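Local coordinates for protein Lys-gingipain catalytic subunit (Porphyromonas gingivalis, PDB 6I9A) that cleaves proteins as a secreted, calcium-binding cysteine endopeptidase of family C25 with a strong preference for lysine in the P1 position, acting as a probable virulence factor, at residues Met121-Ser125 and Pro126-Thr130; Lys135-Met138 and Tyr139-Thr143; Leu32-Lys35 and Ala36-Gly39; Pro225-Thr228 and Thr229-Lys233. One frame throughout, in Å; residues are numbered along the deposited sequence.

Contact 1: residues Met121-Ser125 and Pro126-Thr130; sequences MSASS and PEELT
Glu128 reaches back from the first turn of helix 126-141 and sets its carboxylate against Ser124, in the loop that leads in from strand 117-121. One oxygen does the work: Glu128 OE1 takes the backbone N of Ser124 at 2.8 Å, nearly along its C-O axis, and the hydroxyl Ser124 OG at 2.7 Å, which comes from well above the carboxylate plane. Both donors lie on the same face of that plane. Glu128 gets there with CG anti to its own carbonyl carbon (chi1 -75°) and the rest of the chain extended, running past the hydroxyl of Ser125.

That second serine is the N-cap. Its OG, held between backbone N and carbonyl carbon (chi1 69°), turns to the helix and accepts from Glu128 N at 3.0 Å, while Leu129 N closes the first helical turn on Ser125 O at 3.2 Å. The apolar contacts come from Ala123 and Met121, which meet Leu129: Ala123 CB lies 3.9 Å from Leu129 CB, and Leu129 CD1 reaches Met121 CB at the same distance. Phe24 packs on both Ala123 and Leu129.

Glu128 therefore ties the loop to the helix through its side chain, while Ser125 caps the amide of Glu128 at the helix start. A carboxylate at a helix N-terminus, given two donors and a weak, long ion pair with Arg267, would probably be stabilised in its charged form.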
ATOM      1  N   MET A 121      -9.348  -2.358   4.355  1.00  9.45           N
ATOM      2  CA  MET A 121     -10.301  -2.300   3.266  0.67  9.54           C
ATOM      3  C   MET A 121     -11.607  -1.895   3.914  1.00  9.84           C
ATOM      4  O   MET A 121     -12.415  -2.747   4.308  1.00 10.48           O
ATOM      5  CB  MET A 121     -10.386  -3.670   2.579  0.67 10.12           C
ATOM      6  CG  MET A 121      -9.025  -4.195   2.106  0.67 10.89           C
ATOM      7  SD  MET A 121      -8.561  -3.543   0.495  0.67 11.51           S
ATOM      8  CE  MET A 121      -9.400  -4.674  -0.425  0.67 10.93           C
ATOM      9  N   SER A 122     -11.804  -0.594   4.125  1.00  9.58           N
ATOM     10  CA  SER A 122     -12.989  -0.110   4.845  1.00  9.91           C
ATOM     11  C   SER A 122     -14.173   0.022   3.901  1.00 10.14           C
ATOM     12  O   SER A 122     -14.118   0.797   2.922  1.00 10.72           O
ATOM     13  CB  SER A 122     -12.696   1.242   5.500  1.00 10.47           C
ATOM     14  OG  SER A 122     -13.912   1.615   6.134  1.00 10.78           O
ATOM     15  N   ALA A 123     -15.245  -0.704   4.206  1.00 10.92           N
ATOM     16  CA  ALA A 123     -16.453  -0.705   3.396  1.00 11.35           C
ATOM     17  C   ALA A 123     -17.644  -0.736   4.316  1.00 12.09           C
ATOM     18  O   ALA A 123     -17.569  -1.352   5.384  1.00 12.64           O
ATOM     19  CB  ALA A 123     -16.463  -1.934   2.488  1.00 11.66           C
ATOM     20  N   SER A 124     -18.772  -0.154   3.866  1.00 12.71           N
ATOM     21  CA  SER A 124     -20.003  -0.209   4.628  1.00 13.27           C
ATOM     22  C   SER A 124     -20.993  -1.205   4.048  1.00 14.95           C
ATOM     23  O   SER A 124     -22.096  -1.381   4.602  1.00 19.29           O
ATOM     24  CB  SER A 124     -20.640   1.177   4.688  1.00 14.79           C
ATOM     25  OG  SER A 124     -21.137   1.610   3.437  1.00 18.14           O
ATOM     26  N   SER A 125     -20.674  -1.811   2.934  1.00 14.04           N
ATOM     27  CA  SER A 125     -21.519  -2.789   2.280  1.00 13.98           C
ATOM     28  C   SER A 125     -20.634  -3.726   1.475  1.00 13.43           C
ATOM     29  O   SER A 125     -19.535  -3.333   1.042  1.00 12.29           O
ATOM     30  CB  SER A 125     -22.487  -2.065   1.342  1.00 15.42           C
ATOM     31  OG  SER A 125     -21.797  -1.506   0.238  1.00 15.69           O
ATOM     32  N   PRO A 126     -21.116  -4.946   1.153  1.00 13.58           N
ATOM     33  CA  PRO A 126     -20.354  -5.815   0.228  1.00 14.17           C
ATOM     34  C   PRO A 126     -20.108  -5.147  -1.124  1.00 12.98           C
ATOM     35  O   PRO A 126     -19.006  -5.297  -1.678  1.00 13.32           O
ATOM     36  CB  PRO A 126     -21.251  -7.055   0.091  1.00 16.01           C
ATOM     37  CG  PRO A 126     -22.001  -7.088   1.429  1.00 16.16           C
ATOM     38  CD  PRO A 126     -22.318  -5.630   1.680  1.00 15.62           C
ATOM     39  N   GLU A 127     -21.062  -4.331  -1.614  1.00 14.04           N
ATOM     40  CA  GLU A 127     -20.906  -3.657  -2.902  1.00 14.49           C
ATOM     41  C   GLU A 127     -19.703  -2.679  -2.866  1.00 13.76           C
ATOM     42  O   GLU A 127     -18.930  -2.617  -3.833  1.00 12.92           O
ATOM     43  CB  GLU A 127     -22.221  -2.927  -3.259  1.00 18.07           C
ATOM     44  CG  GLU A 127     -23.358  -3.913  -3.552  1.00 24.81           C
ATOM     45  CD  GLU A 127     -24.022  -4.668  -2.400  1.00 34.69           C
ATOM     46  OE1 GLU A 127     -23.988  -4.215  -1.226  1.00 23.03           O
ATOM     47  OE2 GLU A 127     -24.602  -5.738  -2.699  1.00 38.55           O
ATOM     48  N   GLU A 128     -19.543  -1.934  -1.757  1.00 12.23           N
ATOM     49  CA  GLU A 128     -18.390  -1.036  -1.664  1.00 12.30           C
ATOM     50  C   GLU A 128     -17.092  -1.819  -1.603  1.00 11.61           C
ATOM     51  O   GLU A 128     -16.093  -1.389  -2.164  1.00 12.06           O
ATOM     52  CB  GLU A 128     -18.470  -0.120  -0.446  1.00 12.49           C
ATOM     53  CG  GLU A 128     -19.493   0.980  -0.659  1.00 13.42           C
ATOM     54  CD  GLU A 128     -19.647   1.875   0.524  1.00 15.05           C
ATOM     55  OE1 GLU A 128     -19.132   1.537   1.613  1.00 14.30           O
ATOM     56  OE2 GLU A 128     -20.287   2.934   0.352  1.00 16.88           O
ATOM     57  N   LEU A 129     -17.082  -2.966  -0.917  1.00 10.72           N
ATOM     58  CA  LEU A 129     -15.865  -3.786  -0.916  1.00 11.01           C
ATOM     59  C   LEU A 129     -15.542  -4.274  -2.328  1.00 10.80           C
ATOM     60  O   LEU A 129     -14.390  -4.206  -2.758  1.00 10.40           O
ATOM     61  CB  LEU A 129     -15.981  -4.969   0.066  1.00 11.37           C
ATOM     62  CG  LEU A 129     -14.734  -5.827   0.123  1.00 11.52           C
ATOM     63  CD1 LEU A 129     -13.501  -5.064   0.604  1.00 12.77           C
ATOM     64  CD2 LEU A 129     -14.967  -7.032   1.006  1.00 12.65           C
ATOM     65  N   THR A 130     -16.579  -4.718  -3.077  1.00 11.63           N
ATOM     66  CA  THR A 130     -16.354  -5.104  -4.457  1.00 10.94           C
ATOM     67  C   THR A 130     -15.790  -3.950  -5.267  1.00 11.00           C
ATOM     68  O   THR A 130     -14.929  -4.165  -6.133  1.00 10.94           O
ATOM     69  CB  THR A 130     -17.665  -5.608  -5.033  1.00 12.14           C
ATOM     70  OG1 THR A 130     -17.986  -6.817  -4.325  1.00 12.43           O
ATOM     71  CG2 THR A 130     -17.583  -5.873  -6.550  1.00 12.95           C
TER

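Contact 2: residues Lys135-Met138 and Tyr139-Thr143; sequences KVLM and YEKAT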
ATOM      1  N   LYS A 135     -10.992  -2.421  -8.557  1.00 10.28           N
ATOM      2  CA  LYS A 135      -9.898  -1.509  -8.937  1.00  9.95           C
ATOM      3  C   LYS A 135      -8.548  -2.151  -8.704  1.00  9.72           C
ATOM      4  O   LYS A 135      -7.628  -2.054  -9.508  1.00 10.00           O
ATOM      5  CB  LYS A 135     -10.015  -0.191  -8.169  1.00 11.01           C
ATOM      6  CG  LYS A 135     -11.272   0.606  -8.633  1.00 10.39           C
ATOM      7  CD  LYS A 135     -11.395   1.975  -7.942  1.00 11.66           C
ATOM      8  CE  LYS A 135     -11.914   1.840  -6.547  1.00 10.25           C
ATOM      9  NZ  LYS A 135     -12.074   3.192  -5.897  1.00 10.41           N
ATOM     10  N   VAL A 136      -8.399  -2.822  -7.542  1.00  9.69           N
ATOM     11  CA  VAL A 136      -7.140  -3.536  -7.242  1.00 10.93           C
ATOM     12  C   VAL A 136      -6.838  -4.587  -8.297  1.00 10.54           C
ATOM     13  O   VAL A 136      -5.722  -4.675  -8.774  1.00 11.06           O
ATOM     14  CB  VAL A 136      -7.213  -4.180  -5.844  1.00 10.58           C
ATOM     15  CG1 VAL A 136      -6.030  -5.104  -5.623  1.00 11.74           C
ATOM     16  CG2 VAL A 136      -7.301  -3.095  -4.779  1.00 11.27           C
ATOM     17  N   LEU A 137      -7.849  -5.381  -8.682  1.00 11.09           N
ATOM     18  CA  LEU A 137      -7.651  -6.467  -9.646  0.53 11.31           C
ATOM     19  C   LEU A 137      -7.228  -5.904 -11.002  1.00 10.59           C
ATOM     20  O   LEU A 137      -6.314  -6.435 -11.640  1.00 10.91           O
ATOM     21  CB  LEU A 137      -8.952  -7.288  -9.800  0.53 11.90           C
ATOM     22  CG  LEU A 137      -9.346  -8.146  -8.594  0.53 11.08           C
ATOM     23  CD1 LEU A 137     -10.695  -8.806  -8.802  0.53 12.70           C
ATOM     24  CD2 LEU A 137      -8.294  -9.234  -8.373  0.53 13.89           C
ATOM     25  N   MET A 138      -7.898  -4.835 -11.457  1.00 10.57           N
ATOM     26  CA  MET A 138      -7.517  -4.275 -12.753  1.00 11.38           C
ATOM     27  C   MET A 138      -6.095  -3.747 -12.713  1.00 10.39           C
ATOM     28  O   MET A 138      -5.293  -3.943 -13.631  1.00 10.26           O
ATOM     29  CB  MET A 138      -8.475  -3.155 -13.152  1.00 11.02           C
ATOM     30  CG  MET A 138      -7.983  -2.458 -14.405  1.00 11.38           C
ATOM     31  SD  MET A 138      -9.211  -1.486 -15.288  1.00 13.00           S
ATOM     32  CE  MET A 138     -10.158  -2.853 -16.053  1.00 14.25           C
ATOM     33  N   TYR A 139      -5.735  -3.085 -11.589  1.00  9.67           N
ATOM     34  CA  TYR A 139      -4.406  -2.510 -11.505  1.00  9.78           C
ATOM     35  C   TYR A 139      -3.321  -3.584 -11.439  1.00  8.93           C
ATOM     36  O   TYR A 139      -2.333  -3.555 -12.195  1.00  9.48           O
ATOM     37  CB  TYR A 139      -4.330  -1.600 -10.254  1.00  9.53           C
ATOM     38  CG  TYR A 139      -3.021  -0.842 -10.165  1.00  9.42           C
ATOM     39  CD1 TYR A 139      -2.861   0.391 -10.813  1.00  9.71           C
ATOM     40  CD2 TYR A 139      -1.940  -1.354  -9.444  1.00 10.23           C
ATOM     41  CE1 TYR A 139      -1.673   1.076 -10.750  1.00  9.98           C
ATOM     42  CE2 TYR A 139      -0.739  -0.663  -9.372  1.00 10.74           C
ATOM     43  CZ  TYR A 139      -0.624   0.564  -9.994  1.00  9.76           C
ATOM     44  OH  TYR A 139       0.554   1.255  -9.897  1.00 11.95           O
ATOM     45  N   GLU A 140      -3.502  -4.581 -10.561  1.00  9.65           N
ATOM     46  CA  GLU A 140      -2.473  -5.612 -10.343  1.00  9.86           C
ATOM     47  C   GLU A 140      -2.364  -6.623 -11.489  1.00 10.07           C
ATOM     48  O   GLU A 140      -1.272  -7.135 -11.751  1.00 10.96           O
ATOM     49  CB  GLU A 140      -2.741  -6.376  -9.040  1.00 10.77           C
ATOM     50  CG  GLU A 140      -2.645  -5.497  -7.805  1.00 10.75           C
ATOM     51  CD  GLU A 140      -2.431  -6.367  -6.579  1.00 10.32           C
ATOM     52  OE1 GLU A 140      -3.287  -7.230  -6.288  1.00 10.69           O
ATOM     53  OE2 GLU A 140      -1.415  -6.167  -5.870  1.00 11.18           O
ATOM     54  N   LYS A 141      -3.495  -6.924 -12.138  1.00 10.66           N
ATOM     55  CA  LYS A 141      -3.485  -7.816 -13.304  1.00 10.87           C
ATOM     56  C   LYS A 141      -3.166  -7.026 -14.566  1.00 11.07           C
ATOM     57  O   LYS A 141      -2.948  -7.630 -15.637  1.00 13.53           O
ATOM     58  CB  LYS A 141      -4.833  -8.503 -13.479  1.00 12.79           C
ATOM     59  CG  LYS A 141      -5.117  -9.471 -12.332  1.00 13.44           C
ATOM     60  CD  LYS A 141      -6.430 -10.192 -12.643  1.00 15.40           C
ATOM     61  CE  LYS A 141      -6.733 -11.304 -11.685  1.00 17.08           C
ATOM     62  NZ  LYS A 141      -7.805 -12.193 -12.275  1.00 19.12           N
ATOM     63  N   ALA A 142      -3.105  -5.667 -14.461  1.00 11.15           N
ATOM     64  CA  ALA A 142      -2.783  -4.782 -15.586  1.00 11.36           C
ATOM     65  C   ALA A 142      -3.672  -5.035 -16.787  1.00 11.51           C
ATOM     66  O   ALA A 142      -3.212  -5.136 -17.918  1.00 13.52           O
ATOM     67  CB  ALA A 142      -1.306  -4.879 -15.966  1.00 12.26           C
ATOM     68  N   THR A 143      -4.995  -5.043 -16.512  1.00 11.94           N
ATOM     69  CA  THR A 143      -5.996  -5.267 -17.573  1.00 12.02           C
ATOM     70  C   THR A 143      -6.599  -3.950 -18.051  1.00 12.75           C
ATOM     71  O   THR A 143      -7.572  -3.967 -18.817  1.00 14.72           O
ATOM     72  CB  THR A 143      -7.096  -6.200 -17.041  1.00 13.67           C
ATOM     73  OG1 THR A 143      -7.660  -5.580 -15.891  1.00 14.23           O
ATOM     74  CG2 THR A 143      -6.593  -7.599 -16.763  1.00 14.71           C
TER
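This is the C-terminal end of helix 126-141, a local contact between residues four and five apart, finished by a Schellman motif, in the catalytic domain. The regular bonds run from Tyr139 N to Lys135 O, from Glu140 N to Val136 O and from Lys141 N to Leu137 O. Ala142 then takes positive phi (53°) as the C-prime residue: Thr143 N turns back to Met138 O at 3.1 Å, and a weak bond joins Ala142 N to Tyr139 O.

Side chains follow the same spacing. Val136 and Glu140 lie alongside each other, pointing the same way, with Val136 CG1 3.5 Å from Glu140 OE1; CG1 set opposite the backbone N (chi1 170°) brings that methyl beside the acid. Lys141 starts out close to a carbonyl, its CB 3.1 Å from Leu137 O, and then runs extended. At the last turn Met138 and Thr143 cross at a slant: Thr143 OG1 sits 3.5 Å from Met138 CG, and the bend at chi3 (-75°) returns Met138 CE to 3.7 Å from the same hydroxyl oxygen.

The polar ends find their partners in other elements. Glu140 OE1 accepts a hydrogen bond from Trp34 NE1 and makes a salt bridge with Lys35 NZ, both of helix 25-37, which also packs on Val136, Leu137 and Lys141. On another side Lys135 NZ bonds to carbonyl oxygens including those of Val268, after helix 261-267, and of Ala273, at the start of strand 273-279, and the Tyr139 ring meets Tyr274 of that strand and Tyr368.

Contact 3: residues Leu32-Lys35 and Ala36-Gly39; sequences LTWK and AQKG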
ATOM      1  N   LEU A  32      -9.328 -12.660  -2.475  1.00 10.78           N
ATOM      2  CA  LEU A  32      -8.541 -13.764  -1.902  1.00 10.64           C
ATOM      3  C   LEU A  32      -8.044 -14.728  -2.977  1.00 11.10           C
ATOM      4  O   LEU A  32      -6.905 -15.203  -2.924  1.00 11.22           O
ATOM      5  CB  LEU A  32      -9.407 -14.536  -0.877  1.00 11.65           C
ATOM      6  CG  LEU A  32      -9.866 -13.707   0.327  1.00 11.98           C
ATOM      7  CD1 LEU A  32     -10.886 -14.489   1.115  1.00 14.02           C
ATOM      8  CD2 LEU A  32      -8.687 -13.201   1.189  1.00 12.06           C
ATOM      9  N   THR A  33      -8.864 -14.999  -3.978  1.00 11.48           N
ATOM     10  CA  THR A  33      -8.466 -15.902  -5.072  1.00 11.45           C
ATOM     11  C   THR A  33      -7.214 -15.362  -5.754  1.00 11.10           C
ATOM     12  O   THR A  33      -6.236 -16.071  -5.968  1.00 11.32           O
ATOM     13  CB  THR A  33      -9.598 -16.096  -6.056  1.00 13.41           C
ATOM     14  OG1 THR A  33     -10.674 -16.757  -5.376  1.00 14.15           O
ATOM     15  CG2 THR A  33      -9.178 -16.872  -7.299  1.00 13.79           C
ATOM     16  N   TRP A  34      -7.251 -14.070  -6.133  1.00 10.19           N
ATOM     17  CA  TRP A  34      -6.099 -13.444  -6.810  1.00 10.58           C
ATOM     18  C   TRP A  34      -4.864 -13.385  -5.917  1.00  9.94           C
ATOM     19  O   TRP A  34      -3.765 -13.672  -6.371  1.00 10.16           O
ATOM     20  CB  TRP A  34      -6.490 -12.072  -7.330  1.00 11.41           C
ATOM     21  CG  TRP A  34      -5.344 -11.216  -7.764  1.00 10.74           C
ATOM     22  CD1 TRP A  34      -5.004 -10.013  -7.206  1.00 11.22           C
ATOM     23  CD2 TRP A  34      -4.344 -11.490  -8.759  1.00 10.61           C
ATOM     24  NE1 TRP A  34      -3.923  -9.479  -7.843  1.00 11.01           N
ATOM     25  CE2 TRP A  34      -3.482 -10.369  -8.795  1.00 10.68           C
ATOM     26  CE3 TRP A  34      -4.112 -12.558  -9.661  1.00 11.63           C
ATOM     27  CZ2 TRP A  34      -2.393 -10.298  -9.663  1.00 11.11           C
ATOM     28  CZ3 TRP A  34      -3.020 -12.481 -10.502  1.00 12.30           C
ATOM     29  CH2 TRP A  34      -2.187 -11.364 -10.518  1.00 11.74           C
ATOM     30  N   LYS A  35      -5.026 -13.022  -4.620  1.00 10.91           N
ATOM     31  CA  LYS A  35      -3.857 -12.976  -3.748  1.00 10.70           C
ATOM     32  C   LYS A  35      -3.210 -14.356  -3.628  1.00  9.71           C
ATOM     33  O   LYS A  35      -1.998 -14.474  -3.657  1.00 10.06           O
ATOM     34  CB  LYS A  35      -4.224 -12.433  -2.365  1.00 10.43           C
ATOM     35  CG  LYS A  35      -4.680 -10.959  -2.378  1.00 10.84           C
ATOM     36  CD  LYS A  35      -3.702  -9.970  -3.079  1.00 10.91           C
ATOM     37  CE  LYS A  35      -4.199  -8.569  -2.855  1.00 10.98           C
ATOM     38  NZ  LYS A  35      -3.313  -7.536  -3.430  1.00 10.58           N
ATOM     39  N   ALA A  36      -4.033 -15.443  -3.557  1.00 10.34           N
ATOM     40  CA  ALA A  36      -3.436 -16.808  -3.513  1.00 10.27           C
ATOM     41  C   ALA A  36      -2.737 -17.088  -4.840  1.00 10.50           C
ATOM     42  O   ALA A  36      -1.606 -17.597  -4.869  1.00 10.66           O
ATOM     43  CB  ALA A  36      -4.519 -17.849  -3.274  1.00 11.62           C
ATOM     44  N   GLN A  37      -3.379 -16.726  -5.966  1.00 10.48           N
ATOM     45  CA  GLN A  37      -2.785 -16.987  -7.273  1.00 10.71           C
ATOM     46  C   GLN A  37      -1.435 -16.305  -7.459  1.00 10.86           C
ATOM     47  O   GLN A  37      -0.533 -16.857  -8.114  1.00 10.69           O
ATOM     48  CB  GLN A  37      -3.751 -16.546  -8.388  1.00 10.90           C
ATOM     49  CG  GLN A  37      -4.930 -17.487  -8.498  1.00 12.17           C
ATOM     50  CD  GLN A  37      -6.018 -16.951  -9.392  1.00 11.81           C
ATOM     51  OE1 GLN A  37      -6.141 -15.748  -9.617  1.00 14.36           O
ATOM     52  NE2 GLN A  37      -6.848 -17.865  -9.923  1.00 15.90           N
ATOM     53  N   LYS A  38      -1.278 -15.093  -6.904  1.00 10.40           N
ATOM     54  CA  LYS A  38      -0.012 -14.395  -7.069  1.00 10.57           C
ATOM     55  C   LYS A  38       1.011 -14.783  -5.981  1.00 10.54           C
ATOM     56  O   LYS A  38       2.109 -14.235  -5.954  1.00 10.83           O
ATOM     57  CB  LYS A  38      -0.209 -12.875  -7.131  1.00 11.05           C
ATOM     58  CG  LYS A  38      -0.564 -12.244  -5.768  1.00 10.83           C
ATOM     59  CD  LYS A  38      -1.213 -10.850  -5.897  1.00 10.87           C
ATOM     60  CE  LYS A  38      -0.375  -9.833  -6.662  1.00 11.00           C
ATOM     61  NZ  LYS A  38       0.900  -9.463  -5.955  1.00 11.74           N
ATOM     62  N   GLY A  39       0.684 -15.760  -5.147  1.00 10.03           N
ATOM     63  CA  GLY A  39       1.670 -16.315  -4.230  1.00 10.96           C
ATOM     64  C   GLY A  39       1.574 -15.921  -2.781  1.00 10.32           C
ATOM     65  O   GLY A  39       2.534 -16.094  -2.011  1.00 11.01           O
TER
HETATM   66  O   HOH W   1      -0.373  -7.730  -3.988  1.00 11.33           O
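Lys38 CD lies over one face of the Trp34 indole, 3.9 Å from the centroid of the five-membered ring, a CH-pi contact offset toward the rim. Lys38 CE continues along the same face to 3.6 Å from Trp34 CZ2. A chi1 of 73° starts Lys38 back toward the preceding turn, and the bends at chi3 and chi4 fold the chain over the ring. Gln37 instead meets the indole at its edge, OE1 in the ring plane 3.8 Å from Trp34 CE3, the amide nearly perpendicular to the ring. Thr33 CG2 lies alongside that amide, 3.6 Å from Gln37 NE2.

Backbone bonds bring helix 25-37 to its close. Lys38 N reaches Trp34 O, and Gly39, with positive phi, is the C-prime residue of a Schellman motif, its N bonded to Ala36 O and Phe40 N returning to Lys35 O, before strand 40-46 of the beta-alpha-beta unit.

Among the charged groups, Lys35 and Lys38 run side by side, and their NZ atoms, 5.3 Å apart, both donate to one water, at 3.0 Å from Lys35 NZ and 2.9 Å from Lys38 NZ. The salt bridge from Lys35 NZ to Asp362, with other acidic company, probably offsets the like charges, letting two ammonium groups approach in a buried setting.

Contact 4: residues Pro225-Thr228 and Thr229-Lys233; sequences PLLT and TSQLK
The flat group here is the Gln231 amide, which reaches back beside the strand end to receive Thr228 N on its OE1 at 2.9 Å, the donor tilted 16° from the carbonyl plane. With the reciprocal bond from Gln231 N to Thr228 OG1 at 3.1 Å, this is a capping box, placed where strand 226-228 passes straight into the short helix 229-232. At the other end of the amide, NE2 donates to a water at 2.8 Å that in turn donates to Leu226 O, so amide and water together reach from Leu226 O to Thr228 N. Leu227 CA comes within 3.3 Å of OE1.

Thr228 is the N-cap; a chi1 of 68° swings its OG1 toward Gln231 N, while Gln231, leaving its backbone at chi1 -74° and extended beyond, crosses back to the threonine's own N-H. Each residue is thus both donor and acceptor, which ties the end of the strand to the first helical turn.

The inner side is apolar. Leu232 packs on Phe261, Val264 and Ile265 of helix 261-267, and Leu227 on Trp222 of the neighbouring strand 221-223. The antiparallel sheet of strands 217-218, 221-223 and 226-228 follows His216, the probable proton donor, and the side chain of Leu226 is about 7 Å from the bound inhibitor. The two leucines meet nearly at right angles, Leu227 CD2 3.8 Å from Leu232 CD2.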
ATOM      1  N   PRO A 225      -5.835  23.519  -2.595  1.00  9.52           N
ATOM      2  CA  PRO A 225      -7.048  23.543  -3.423  1.00 10.75           C
ATOM      3  C   PRO A 225      -8.044  22.469  -2.999  1.00  9.83           C
ATOM      4  O   PRO A 225      -7.666  21.346  -2.641  1.00 10.23           O
ATOM      5  CB  PRO A 225      -6.522  23.292  -4.835  1.00 11.48           C
ATOM      6  CG  PRO A 225      -5.186  22.589  -4.640  1.00 10.87           C
ATOM      7  CD  PRO A 225      -4.640  23.262  -3.404  1.00  9.61           C
ATOM      8  N   LEU A 226      -9.321  22.806  -3.044  1.00 10.47           N
ATOM      9  CA  LEU A 226     -10.354  21.993  -2.491  1.00 11.40           C
ATOM     10  C   LEU A 226     -10.748  20.810  -3.369  1.00 11.62           C
ATOM     11  O   LEU A 226     -11.089  20.948  -4.562  1.00 11.65           O
ATOM     12  CB  LEU A 226     -11.602  22.882  -2.266  1.00 12.17           C
ATOM     13  CG  LEU A 226     -12.830  22.200  -1.633  1.00 12.50           C
ATOM     14  CD1 LEU A 226     -12.542  21.797  -0.163  1.00 14.03           C
ATOM     15  CD2 LEU A 226     -14.049  23.135  -1.657  1.00 14.79           C
ATOM     16  N   LEU A 227     -10.777  19.625  -2.733  1.00 10.65           N
ATOM     17  CA  LEU A 227     -11.298  18.395  -3.339  1.00 11.04           C
ATOM     18  C   LEU A 227     -12.099  17.713  -2.272  1.00 10.98           C
ATOM     19  O   LEU A 227     -11.531  17.209  -1.298  1.00 11.42           O
ATOM     20  CB  LEU A 227     -10.174  17.501  -3.836  1.00 10.84           C
ATOM     21  CG  LEU A 227     -10.595  16.195  -4.521  1.00 11.07           C
ATOM     22  CD1 LEU A 227     -11.374  16.446  -5.821  1.00 12.80           C
ATOM     23  CD2 LEU A 227      -9.375  15.309  -4.776  1.00 11.90           C
ATOM     24  N   THR A 228     -13.404  17.725  -2.413  1.00 12.11           N
ATOM     25  CA  THR A 228     -14.271  17.158  -1.379  1.00 13.58           C
ATOM     26  C   THR A 228     -14.688  15.715  -1.681  1.00 12.74           C
ATOM     27  O   THR A 228     -14.625  15.269  -2.834  1.00 12.12           O
ATOM     28  CB  THR A 228     -15.559  17.984  -1.224  1.00 14.68           C
ATOM     29  OG1 THR A 228     -16.303  17.804  -2.437  1.00 15.27           O
ATOM     30  CG2 THR A 228     -15.276  19.471  -0.972  1.00 14.89           C
ATOM     31  N   THR A 229     -15.279  15.043  -0.676  1.00 12.03           N
ATOM     32  CA  THR A 229     -15.850  13.692  -0.895  1.00 12.89           C
ATOM     33  C   THR A 229     -16.959  13.744  -1.966  1.00 13.78           C
ATOM     34  O   THR A 229     -17.081  12.805  -2.785  1.00 13.58           O
ATOM     35  CB  THR A 229     -16.339  13.086   0.435  1.00 13.18           C
ATOM     36  OG1 THR A 229     -17.191  14.007   1.130  1.00 16.47           O
ATOM     37  CG2 THR A 229     -15.191  12.638   1.327  1.00 14.09           C
ATOM     38  N   SER A 230     -17.763  14.816  -2.001  1.00 15.03           N
ATOM     39  CA  SER A 230     -18.795  14.910  -3.032  0.51 14.87           C
ATOM     40  C   SER A 230     -18.153  14.955  -4.432  1.00 14.69           C
ATOM     41  O   SER A 230     -18.635  14.314  -5.379  1.00 16.16           O
ATOM     42  CB  SER A 230     -19.693  16.121  -2.785  0.51 16.79           C
ATOM     43  OG  SER A 230     -20.481  15.869  -1.635  0.51 17.76           O
ATOM     44  N   GLN A 231     -17.034  15.658  -4.580  1.00 13.77           N
ATOM     45  CA  GLN A 231     -16.317  15.722  -5.848  0.52 13.17           C
ATOM     46  C   GLN A 231     -15.652  14.378  -6.196  1.00 12.30           C
ATOM     47  O   GLN A 231     -15.617  13.983  -7.371  1.00 13.60           O
ATOM     48  CB  GLN A 231     -15.276  16.843  -5.787  0.52 13.40           C
ATOM     49  CG  GLN A 231     -15.964  18.215  -5.887  0.52 15.47           C
ATOM     50  CD  GLN A 231     -15.045  19.360  -5.595  0.52 18.16           C
ATOM     51  OE1 GLN A 231     -14.139  19.281  -4.791  0.52 14.31           O
ATOM     52  NE2 GLN A 231     -15.317  20.506  -6.203  0.52 22.22           N
ATOM     53  N   LEU A 232     -15.202  13.634  -5.173  1.00 11.09           N
ATOM     54  CA  LEU A 232     -14.643  12.297  -5.455  1.00 11.23           C
ATOM     55  C   LEU A 232     -15.699  11.414  -6.112  1.00 11.25           C
ATOM     56  O   LEU A 232     -15.362  10.611  -6.993  1.00 11.66           O
ATOM     57  CB  LEU A 232     -14.183  11.621  -4.173  1.00 10.52           C
ATOM     58  CG  LEU A 232     -13.022  12.300  -3.453  1.00 10.83           C
ATOM     59  CD1 LEU A 232     -12.685  11.512  -2.175  1.00 12.17           C
ATOM     60  CD2 LEU A 232     -11.759  12.408  -4.363  1.00 11.71           C
ATOM     61  N   LYS A 233     -16.950  11.541  -5.688  1.00 12.02           N
ATOM     62  CA  LYS A 233     -18.012  10.690  -6.226  1.00 12.44           C
ATOM     63  C   LYS A 233     -18.314  10.994  -7.696  1.00 13.09           C
ATOM     64  O   LYS A 233     -18.952  10.183  -8.380  1.00 14.28           O
ATOM     65  CB  LYS A 233     -19.261  10.852  -5.366  1.00 14.38           C
ATOM     66  CG  LYS A 233     -19.064  10.276  -3.958  1.00 13.88           C
ATOM     67  CD  LYS A 233     -20.207  10.691  -3.034  1.00 15.70           C
ATOM     68  CE  LYS A 233     -19.894  10.286  -1.585  1.00 17.86           C
ATOM     69  NZ  LYS A 233     -21.026  10.654  -0.666  1.00 18.06           N
TER
HETATM   70  O   HOH W   2     -13.589  22.433  -5.182  1.00 27.72           O

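Overall arrangement
Contacts 1 and 2 mark the two ends of helix 126-141, capped by side chains at its start and closed by a Schellman motif at its finish, their centres about 17 Å apart. Contact 3 ends helix 25-37 with the same motif and is the most buried of the four. It touches contact 2 directly, so the two helix ends are joined by polar bonds as well as packing. Contact 4, about 33 Å from contact 3 between centres, is more exposed and nearer the inhibitor. Like contact 1 it starts a helix from a hydroxyl N-cap, but the returning side chain is an amide in contact 4 and a carboxylate in contact 1, whose loop runs near a calcium site.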